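Local atomic coordinates of elongation factor G (Thermus thermophilus, PDB entry 2DY1), a protein that binds GTP and magnesium and probably acts as a translation elongation factor with GTPase activity. Residues 616-619 and 620-623. Numbering follows the deposited sequence.
Sequences EVPL and AEVL
Val617 and Val622 meet methyl to methyl where the chain leaves strand 610-618 and bends sharply. Val617 CG1 and CG2 each lie 3.8 Å from Val622 CG1; with chi1 to CG1 at 57°, Val617 CG2 stands anti to the backbone N, which carries it to Glu621 CB as well. Val622 turns its other methyl, CG2, over the carbonyl oxygens of Pro618 and Leu619, 3.5 Å from each O. Those two oxygens close the turn: Glu621 N donates to Pro618 O at 2.8 Å and Val622 N to Leu619 O at 3.0 Å. Such successive i to i+3 bonds mark overlapping beta turns. Glu621 CG lies against the Pro618 ring, 3.9 Å from Pro618 CB, and on the far side of the turn Leu619 CD1 packs on Leu623 CD2 at 3.8 Å. Cut back to an alanine, Val617 would lose both methyls, and a gap beside Val622 CG1 and Glu621 CB is likely to open. Arg597 NH1 is hydrogen-bonded to Glu621 O. Within the C-terminal domain, Val617 and Leu619 rest on strand 569-583, Val622 touches Leu641 of strand 638-648, and the turn leads from strand 610-618 toward helix 625-633.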
# COMPACT_ATOMS: atom_id res chain seq x y z
N GLU A 616 -17.40 9.40 -16.77
CA GLU A 616 -17.45 8.02 -17.24
C GLU A 616 -16.57 8.08 -18.47
O GLU A 616 -16.66 9.02 -19.26
CB GLU A 616 -18.87 7.59 -17.63
CG GLU A 616 -19.75 7.21 -16.45
CD GLU A 616 -20.95 6.36 -16.86
OE1 GLU A 616 -21.24 6.28 -18.08
OE2 GLU A 616 -21.59 5.77 -15.97
N VAL A 617 -15.69 7.10 -18.62
CA VAL A 617 -14.76 7.09 -19.73
C VAL A 617 -14.43 5.66 -20.11
O VAL A 617 -14.41 4.77 -19.26
CB VAL A 617 -13.46 7.82 -19.33
CG1 VAL A 617 -12.86 7.15 -18.09
CG2 VAL A 617 -12.46 7.81 -20.48
N PRO A 618 -14.17 5.41 -21.41
CA PRO A 618 -13.83 4.06 -21.85
C PRO A 618 -12.52 3.64 -21.21
O PRO A 618 -11.56 4.42 -21.20
CB PRO A 618 -13.68 4.22 -23.36
CG PRO A 618 -14.59 5.36 -23.68
CD PRO A 618 -14.32 6.32 -22.56
N LEU A 619 -12.45 2.42 -20.69
CA LEU A 619 -11.22 1.94 -20.07
C LEU A 619 -10.05 2.09 -21.05
O LEU A 619 -8.93 2.38 -20.66
CB LEU A 619 -11.36 0.47 -19.68
CG LEU A 619 -10.07 -0.20 -19.18
CD1 LEU A 619 -9.74 0.35 -17.79
CD2 LEU A 619 -10.26 -1.71 -19.13
N ALA A 620 -10.34 1.89 -22.33
CA ALA A 620 -9.33 1.95 -23.37
C ALA A 620 -8.70 3.33 -23.51
O ALA A 620 -7.65 3.47 -24.14
CB ALA A 620 -9.94 1.53 -24.71
N GLU A 621 -9.34 4.34 -22.93
CA GLU A 621 -8.82 5.70 -23.03
C GLU A 621 -8.09 6.15 -21.77
O GLU A 621 -7.54 7.26 -21.74
CB GLU A 621 -9.97 6.68 -23.28
CG GLU A 621 -10.74 6.43 -24.57
CD GLU A 621 -9.85 6.54 -25.78
OE1 GLU A 621 -9.27 7.62 -26.00
OE2 GLU A 621 -9.73 5.54 -26.53
N VAL A 622 -8.06 5.30 -20.75
CA VAL A 622 -7.43 5.66 -19.47
C VAL A 622 -6.53 4.60 -18.84
O VAL A 622 -6.31 4.63 -17.64
CB VAL A 622 -8.50 6.02 -18.42
CG1 VAL A 622 -9.15 7.36 -18.75
CG2 VAL A 622 -9.55 4.91 -18.35
N LEU A 623 -6.00 3.67 -19.63
CA LEU A 623 -5.15 2.64 -19.04
C LEU A 623 -3.85 3.21 -18.49
O LEU A 623 -3.21 2.59 -17.64
CB LEU A 623 -4.87 1.54 -20.06
CG LEU A 623 -6.04 0.56 -20.22
CD1 LEU A 623 -5.82 -0.31 -21.43
CD2 LEU A 623 -6.16 -0.29 -18.96